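Long-range contacts in CMP/dCMP-type deaminase domain-containing protein (PDB 7DRY), which probably deaminates a pyrimidine intermediate of riboflavin biosynthesis, using a zinc ion held in a cytidine deaminase (CDA) fold: residues A[31-36]-A[45-50]; A[102-107]-A[139-144]. All coordinates share one frame; numbering follows the deposited sequence.

Interaction 1 (A[31-36]-A[45-50])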
ATOM      1  N   ILE A  31       3.227  -2.966   3.929  1.00  8.54           N
ATOM      2  CA  ILE A  31       4.013  -2.931   5.162  1.00  8.82           C
ATOM      3  C   ILE A  31       4.379  -1.483   5.435  1.00 10.35           C
ATOM      4  O   ILE A  31       4.929  -0.805   4.562  1.00 10.08           O
ATOM      5  CB  ILE A  31       5.287  -3.787   5.055  1.00  8.59           C
ATOM      6  CG1 ILE A  31       4.921  -5.268   4.902  1.00  9.32           C
ATOM      7  CG2 ILE A  31       6.160  -3.604   6.306  1.00 10.50           C
ATOM      8  CD1 ILE A  31       6.105  -6.175   4.550  1.00 11.23           C
ATOM      9  N   LEU A  32       4.070  -1.012   6.635  1.00  8.58           N
ATOM     10  CA  LEU A  32       4.377   0.351   7.051  1.00  8.98           C
ATOM     11  C   LEU A  32       5.600   0.314   7.960  1.00  9.22           C
ATOM     12  O   LEU A  32       5.637  -0.463   8.923  1.00 10.26           O
ATOM     13  CB  LEU A  32       3.178   0.944   7.787  1.00  9.55           C
ATOM     14  CG  LEU A  32       3.321   2.399   8.244  1.00  9.80           C
ATOM     15  CD1 LEU A  32       3.507   3.322   7.039  1.00 12.18           C
ATOM     16  CD2 LEU A  32       2.096   2.790   9.051  1.00 13.49           C
ATOM     17  N   VAL A  33       6.614   1.125   7.633  1.00  9.36           N
ATOM     18  CA  VAL A  33       7.927   1.080   8.273  1.00 12.27           C
ATOM     19  C   VAL A  33       8.260   2.460   8.830  1.00 11.11           C
ATOM     20  O   VAL A  33       7.959   3.480   8.199  1.00 10.82           O
ATOM     21  CB  VAL A  33       8.989   0.667   7.231  1.00 13.01           C
ATOM     22  CG1 VAL A  33      10.393   0.661   7.829  1.00 18.48           C
ATOM     23  CG2 VAL A  33       8.645  -0.706   6.632  1.00 15.12           C
ATOM     24  N   SER A  34       8.900   2.492  10.001  1.00  9.11           N
ATOM     25  CA  SER A  34       9.523   3.705  10.536  1.00 11.19           C
ATOM     26  C   SER A  34      11.022   3.634  10.267  1.00 10.98           C
ATOM     27  O   SER A  34      11.692   2.684  10.692  1.00 12.85           O
ATOM     28  CB  SER A  34       9.276   3.863  12.037  1.00 10.29           C
ATOM     29  OG  SER A  34      10.095   4.896  12.579  1.00 13.37           O
ATOM     30  N   ARG A  35      11.541   4.636   9.569  1.00 11.52           N
ATOM     31  CA  ARG A  35      12.904   4.632   9.058  1.00 12.27           C
ATOM     32  C   ARG A  35      13.595   5.932   9.450  1.00 13.95           C
ATOM     33  O   ARG A  35      12.994   7.010   9.389  1.00 13.50           O
ATOM     34  CB  ARG A  35      12.860   4.510   7.523  1.00 13.35           C
ATOM     35  CG  ARG A  35      14.189   4.686   6.819  1.00 14.15           C
ATOM     36  CD  ARG A  35      14.078   4.195   5.380  1.00 16.45           C
ATOM     37  NE  ARG A  35      13.864   2.754   5.334  1.00 12.84           N
ATOM     38  CZ  ARG A  35      13.290   2.113   4.319  1.00 14.51           C
ATOM     39  NH1 ARG A  35      12.876   2.786   3.248  1.00 14.75           N
ATOM     40  NH2 ARG A  35      13.132   0.798   4.376  1.00 14.36           N
ATOM     41  N   LYS A  36      14.867   5.842   9.827  1.00 14.28           N
ATOM     42  CA  LYS A  36      15.626   7.053  10.107  1.00 15.60           C
ATOM     43  C   LYS A  36      15.737   7.900   8.844  1.00 15.80           C
ATOM     44  O   LYS A  36      15.947   7.382   7.746  1.00 15.55           O
ATOM     45  CB  LYS A  36      17.033   6.702  10.607  1.00 19.19           C
ATOM     46  CG  LYS A  36      17.072   6.145  12.019  1.00 28.67           C
ATOM     47  CD  LYS A  36      16.609   7.173  13.040  1.00 37.14           C
ATOM     48  CE  LYS A  36      17.547   8.364  13.113  1.00 34.24           C
ATOM     49  NZ  LYS A  36      18.619   8.218  14.142  1.00 39.40           N
ATOM     50  N   ASP A  45      15.364   0.113  10.700  1.00 19.03           N
ATOM     51  CA  ASP A  45      13.949   0.145  10.353  1.00 16.18           C
ATOM     52  C   ASP A  45      13.142  -0.542  11.449  1.00 15.22           C
ATOM     53  O   ASP A  45      13.586  -1.529  12.043  1.00 16.69           O
ATOM     54  CB  ASP A  45      13.704  -0.625   9.052  1.00 14.46           C
ATOM     55  CG  ASP A  45      14.074   0.153   7.797  1.00 17.64           C
ATOM     56  OD1 ASP A  45      14.492   1.326   7.869  1.00 16.01           O
ATOM     57  OD2 ASP A  45      13.932  -0.446   6.704  1.00 17.33           O
ATOM     58  N   ARG A  46      11.948  -0.027  11.710  1.00 13.01           N
ATOM     59  CA  ARG A  46      11.004  -0.658  12.625  1.00 12.20           C
ATOM     60  C   ARG A  46       9.692  -0.873  11.892  1.00 13.67           C
ATOM     61  O   ARG A  46       9.178   0.050  11.254  1.00 14.45           O
ATOM     62  CB  ARG A  46      10.760   0.231  13.847  1.00 16.49           C
ATOM     63  CG  ARG A  46      12.028   0.551  14.643  1.00 19.18           C
ATOM     64  CD  ARG A  46      11.830   1.760  15.558  1.00 25.61           C
ATOM     65  NE  ARG A  46      13.041   2.097  16.302  1.00 35.18           N
ATOM     66  CZ  ARG A  46      13.185   3.205  17.021  1.00 37.51           C
ATOM     67  NH1 ARG A  46      12.192   4.083  17.092  1.00 40.23           N
ATOM     68  NH2 ARG A  46      14.319   3.438  17.666  1.00 41.45           N
ATOM     69  N   ILE A  47       9.147  -2.084  11.978  1.00 14.15           N
ATOM     70  CA  ILE A  47       7.833  -2.330  11.396  1.00 12.19           C
ATOM     71  C   ILE A  47       6.771  -1.684  12.269  1.00 12.08           C
ATOM     72  O   ILE A  47       6.770  -1.844  13.495  1.00 15.24           O
ATOM     73  CB  ILE A  47       7.570  -3.833  11.219  1.00 17.95           C
ATOM     74  CG1 ILE A  47       8.683  -4.475  10.398  1.00 21.22           C
ATOM     75  CG2 ILE A  47       6.218  -4.054  10.537  1.00 19.41           C
ATOM     76  CD1 ILE A  47       8.912  -3.801   9.067  1.00 20.86           C
ATOM     77  N   VAL A  48       5.883  -0.922  11.639  1.00  9.96           N
ATOM     78  CA  VAL A  48       4.802  -0.237  12.327  1.00  9.59           C
ATOM     79  C   VAL A  48       3.474  -0.963  12.145  1.00  8.83           C
ATOM     80  O   VAL A  48       2.687  -1.069  13.085  1.00  9.72           O
ATOM     81  CB  VAL A  48       4.722   1.229  11.843  1.00  9.69           C
ATOM     82  CG1 VAL A  48       3.531   1.960  12.485  1.00 12.15           C
ATOM     83  CG2 VAL A  48       6.020   1.954  12.151  1.00 12.55           C
ATOM     84  N   SER A  49       3.198  -1.458  10.941  1.00  8.90           N
ATOM     85  CA  SER A  49       1.991  -2.247  10.722  1.00  8.93           C
ATOM     86  C   SER A  49       2.134  -3.021   9.422  1.00  9.03           C
ATOM     87  O   SER A  49       3.039  -2.772   8.626  1.00 10.23           O
ATOM     88  CB  SER A  49       0.752  -1.355  10.690  1.00  9.00           C
ATOM     89  OG  SER A  49      -0.424  -2.152  10.777  1.00  9.59           O
ATOM     90  N   THR A  50       1.218  -3.976   9.220  1.00  7.73           N
ATOM     91  CA  THR A  50       1.117  -4.721   7.967  1.00  8.89           C
ATOM     92  C   THR A  50      -0.357  -4.908   7.638  1.00  8.68           C
ATOM     93  O   THR A  50      -1.215  -4.808   8.514  1.00  9.90           O
ATOM     94  CB  THR A  50       1.776  -6.119   8.037  1.00  8.43           C
ATOM     95  OG1 THR A  50       0.978  -6.998   8.854  1.00  9.69           O
ATOM     96  CG2 THR A  50       3.188  -6.049   8.612  1.00  9.32           C
TER
HETATM   97  O   HOH W   1      16.088   3.142   9.357  1.00 18.85           O

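Interaction 2 (A[102-107]-A[139-144]). With ZN (zinc ion), chain B; SO4 (sulfate ion), chain C.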
ATOM      1  N   CYS A 102      -4.527   3.115  -4.854  1.00 13.00           N
ATOM      2  CA  CYS A 102      -5.607   3.576  -5.709  1.00 14.41           C
ATOM      3  C   CYS A 102      -6.032   5.000  -5.362  1.00 16.33           C
ATOM      4  O   CYS A 102      -5.989   5.433  -4.202  1.00 16.26           O
ATOM      5  CB  CYS A 102      -6.812   2.633  -5.646  1.00 15.75           C
ATOM      6  SG  CYS A 102      -7.647   2.479  -4.014  1.00 14.49           S
ATOM      7  N   GLY A 103      -6.447   5.724  -6.395  1.00 16.22           N
ATOM      8  CA  GLY A 103      -6.986   7.057  -6.210  1.00 19.31           C
ATOM      9  C   GLY A 103      -8.461   7.133  -6.531  1.00 19.22           C
ATOM     10  O   GLY A 103      -9.096   8.179  -6.360  1.00 21.68           O
ATOM     11  N   LYS A 104      -9.009   6.016  -7.007  1.00 19.90           N
ATOM     12  CA  LYS A 104     -10.412   5.875  -7.355  1.00 22.97           C
ATOM     13  C   LYS A 104     -10.774   4.416  -7.126  1.00 21.03           C
ATOM     14  O   LYS A 104      -9.949   3.528  -7.357  1.00 21.35           O
ATOM     15  CB  LYS A 104     -10.645   6.248  -8.825  1.00 27.45           C
ATOM     16  CG  LYS A 104     -12.099   6.232  -9.252  1.00 42.99           C
ATOM     17  CD  LYS A 104     -12.357   7.220 -10.383  1.00 53.60           C
ATOM     18  CE  LYS A 104     -13.650   6.897 -11.114  1.00 59.71           C
ATOM     19  NZ  LYS A 104     -13.399   6.109 -12.353  1.00 59.34           N
ATOM     20  N   ARG A 105     -11.994   4.172  -6.654  1.00 21.85           N
ATOM     21  CA  ARG A 105     -12.469   2.815  -6.426  1.00 21.54           C
ATOM     22  C   ARG A 105     -13.830   2.634  -7.077  1.00 25.43           C
ATOM     23  O   ARG A 105     -14.599   3.588  -7.213  1.00 29.02           O
ATOM     24  CB  ARG A 105     -12.544   2.483  -4.924  1.00 24.51           C
ATOM     25  CG  ARG A 105     -11.179   2.328  -4.289  1.00 22.18           C
ATOM     26  CD  ARG A 105     -11.258   1.895  -2.824  1.00 22.17           C
ATOM     27  NE  ARG A 105     -11.929   0.607  -2.680  1.00 21.78           N
ATOM     28  CZ  ARG A 105     -11.956  -0.103  -1.558  1.00 18.02           C
ATOM     29  NH1 ARG A 105     -12.606  -1.263  -1.532  1.00 21.85           N
ATOM     30  NH2 ARG A 105     -11.347   0.342  -0.466  1.00 16.51           N
ATOM     31  N   LEU A 106     -14.116   1.395  -7.488  1.00 26.15           N
ATOM     32  CA  LEU A 106     -15.412   1.098  -8.091  1.00 28.28           C
ATOM     33  C   LEU A 106     -16.522   1.147  -7.054  1.00 27.36           C
ATOM     34  O   LEU A 106     -17.631   1.611  -7.340  1.00 32.37           O
ATOM     35  CB  LEU A 106     -15.375  -0.266  -8.774  1.00 30.55           C
ATOM     36  CG  LEU A 106     -14.712  -0.226 -10.147  1.00 34.22           C
ATOM     37  CD1 LEU A 106     -14.573  -1.618 -10.733  1.00 35.05           C
ATOM     38  CD2 LEU A 106     -15.524   0.665 -11.053  1.00 41.10           C
ATOM     39  N   SER A 107     -16.246   0.659  -5.852  1.00 29.84           N
ATOM     40  CA  SER A 107     -17.165   0.809  -4.740  1.00 31.79           C
ATOM     41  C   SER A 107     -17.155   2.257  -4.257  1.00 32.26           C
ATOM     42  O   SER A 107     -16.393   3.102  -4.739  1.00 34.83           O
ATOM     43  CB  SER A 107     -16.783  -0.162  -3.627  1.00 30.58           C
ATOM     44  OG  SER A 107     -15.553   0.219  -3.033  1.00 29.21           O
ATOM     45  N   THR A 139      -7.132  -2.129  -8.625  1.00 18.05           N
ATOM     46  CA  THR A 139      -8.522  -1.941  -9.011  1.00 19.33           C
ATOM     47  C   THR A 139      -8.608  -2.164 -10.508  1.00 20.65           C
ATOM     48  O   THR A 139      -7.598  -2.150 -11.214  1.00 22.68           O
ATOM     49  CB  THR A 139      -9.002  -0.503  -8.785  1.00 23.05           C
ATOM     50  OG1 THR A 139      -8.259   0.380  -9.638  1.00 25.93           O
ATOM     51  CG2 THR A 139      -8.874  -0.070  -7.336  1.00 21.49           C
ATOM     52  N   PHE A 140      -9.834  -2.348 -10.995  1.00 21.76           N
ATOM     53  CA  PHE A 140     -10.025  -2.438 -12.434  1.00 23.35           C
ATOM     54  C   PHE A 140      -9.914  -1.085 -13.126  1.00 26.36           C
ATOM     55  O   PHE A 140      -9.819  -1.050 -14.356  1.00 30.54           O
ATOM     56  CB  PHE A 140     -11.387  -3.058 -12.749  1.00 24.15           C
ATOM     57  CG  PHE A 140     -11.472  -4.536 -12.463  1.00 23.01           C
ATOM     58  CD1 PHE A 140     -10.739  -5.449 -13.209  1.00 24.07           C
ATOM     59  CD2 PHE A 140     -12.303  -5.011 -11.465  1.00 22.29           C
ATOM     60  CE1 PHE A 140     -10.835  -6.812 -12.954  1.00 22.17           C
ATOM     61  CE2 PHE A 140     -12.394  -6.370 -11.194  1.00 22.58           C
ATOM     62  CZ  PHE A 140     -11.666  -7.273 -11.945  1.00 23.77           C
ATOM     63  N   VAL A 141      -9.919   0.024 -12.382  1.00 27.35           N
ATOM     64  CA  VAL A 141      -9.938   1.326 -13.045  1.00 30.41           C
ATOM     65  C   VAL A 141      -8.612   1.592 -13.752  1.00 34.77           C
ATOM     66  O   VAL A 141      -8.578   2.211 -14.821  1.00 43.96           O
ATOM     67  CB  VAL A 141     -10.349   2.459 -12.079  1.00 39.09           C
ATOM     68  CG1 VAL A 141     -11.656   2.111 -11.364  1.00 42.39           C
ATOM     69  CG2 VAL A 141      -9.232   2.837 -11.105  1.00 41.60           C
ATOM     70  N   GLY A 142      -7.507   1.103 -13.190  1.00 34.26           N
ATOM     71  CA  GLY A 142      -6.202   1.319 -13.786  1.00 38.90           C
ATOM     72  C   GLY A 142      -5.785   2.780 -13.728  1.00 36.30           C
ATOM     73  O   GLY A 142      -6.464   3.637 -13.165  1.00 37.12           O
ATOM     74  N   GLY A 143      -4.629   3.056 -14.317  1.00 35.10           N
ATOM     75  CA  GLY A 143      -4.158   4.418 -14.463  1.00 35.66           C
ATOM     76  C   GLY A 143      -3.152   4.841 -13.409  1.00 35.00           C
ATOM     77  O   GLY A 143      -2.560   4.035 -12.688  1.00 39.50           O
ATOM     78  N   SER A 144      -2.968   6.161 -13.326  1.00 36.80           N
ATOM     79  CA  SER A 144      -1.932   6.764 -12.498  1.00 35.72           C
ATOM     80  C   SER A 144      -2.474   7.843 -11.568  1.00 31.46           C
ATOM     81  O   SER A 144      -1.683   8.615 -11.009  1.00 31.68           O
ATOM     82  CB  SER A 144      -0.833   7.357 -13.390  1.00 45.33           C
ATOM     83  OG  SER A 144       0.052   8.178 -12.650  1.00 53.14           O
TER
HETATM   84 ZN    ZN B 300      -6.719   0.904  -2.755  1.00 14.13          ZN
HETATM   85  S   SO4 C 301     -13.058  -1.658  -5.560  1.00 19.78           S
HETATM   86  O1  SO4 C 301     -11.823  -2.204  -4.975  1.00 22.19           O
HETATM   87  O2  SO4 C 301     -13.979  -2.770  -5.769  1.00 26.40           O
HETATM   88  O3  SO4 C 301     -13.654  -0.709  -4.639  1.00 23.28           O
HETATM   89  O4  SO4 C 301     -12.660  -1.022  -6.805  1.00 23.65           O
HETATM   90  O   HOH W   2      -5.058  -0.254  -4.269  1.00 16.83           O

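Interaction 1 (A[31-36]-A[45-50])
With CG anti to the backbone N (chi1 172°) and the chain bent once at chi3 (-66°), Arg-35 lays its guanidinium alongside the carboxylate of Asp-45, whose own CG stands beside its backbone N. The salt bridge is side-on: Arg-35 NE donates to Asp-45 OD1 at 3.0 Å, and Arg-35 NH2 reaches Asp-45 OD2 at 2.8 Å, both along nearly straight N-H lines. Each oxygen is met on its syn side and lies close to the guanidinium plane, whereas the nitrogens stand out of the carboxylate plane, since the two flat groups are turned 31° against each other. Further bonds fix the pair: Tyr-8 OH meets OD2, Tyr-96 OH meets Arg-35 NH2, and a water bridges OD1 to the backbone N of Lys-36.

The salt bridge sits beside the connecting loop of an antiparallel beta hairpin, strands 29-36 and 46-52, at one border of the CDA sheet. Ser-34 and Arg-46 form a hydrogen-bonded pair, each amide donating to the other's carbonyl. Further along lies a classic beta bulge, where Val-48 and Ser-49 both face Leu-32. Leu-32 O accepts from Val-48 N at 2.8 Å and, weakly, from Ser-49 N at 3.3 Å, while Leu-32 N donates to Ser-49 O at 2.9 Å.

On the face turned to helix 5-16, Ile-47 bends its CD1 over the neighbouring strand, where it meets both CG2 of Ile-31 and CG2 of Val-33 at 3.9 Å. On the other face, Leu-32 CD2 packs against Val-48 CG1 at 3.8 Å, and Val-48 CG2 rests against Ser-34 CB. Ser-34 OG is bonded to Arg-91 NE on the next strand, and Ser-49 OG to Cys-66 O of helix 62-73.

Interaction 2 (A[102-107]-A[139-144])
Sulfate O3 is gripped by Ser-107 OG at 2.7 Å, by Arg-105 NE at 2.9 Å and by Ser-107 N at 3.2 Å, with a weak bond from Arg-105 NH1. It lies in the guanidinium plane of Arg-105, at the edge; Asn-59 O, bonded to NH1, and Gln-64 OE1, bonded to NH2, help position that group. Leu-106 N holds a second oxygen, O4, at 2.9 Å, and the methyl CG2 of Thr-139 in the facing segment approaches this same oxygen. The anion probably comes from the crystallisation liquor, yet its setting, completed by His-61 NE2 and Asn-59 ND2, is consistent with a place for an anionic substrate group beside the zinc.

Cys-102 SG binds that zinc at 2.2 Å, together with His-61, Cys-112 and a water. With OG1 between the backbone N and the carbonyl carbon (chi1 64°), Thr-139 accepts from Val-141 N in an ST turn and presents CG2 to Cys-102 CB at 3.8 Å. Farther out, Leu-106 CD1 meets CB of Phe-140 and the edge of its ring, while the side chains of Leu-106 and Val-141 run past each other in opposite directions, Leu-106 CG lying 4.0 Å from Val-141 CG1.

Both segments are loops: 102-107 runs from strand 91-97 toward helix 112-117, whereas the loop holding 139-144 leads from strand 127-132 into helix 145-152.

Overall arrangement
Interaction 1 closes before interaction 2 opens along the chain, and the two lie on opposite sides of its centre, with centres about 26 Å apart and nearest atoms about 13 Å apart. The five-stranded sheet connects them: strands 29-36 and 46-52 form the hairpin of interaction 1, and strands 91-97 and 127-132 precede the loops of interaction 2. Strand 29-36 pairs directly with strand 91-97. Helix 62-73, which packs on the hairpin, follows the zinc ligand His-61 and carries Glu-63, a zinc-site residue that does not coordinate the metal in this model. Interaction 1 thus belongs to the framework of the CDA fold, whereas interaction 2 belongs to the loops around the metal, where deamination would probably take place.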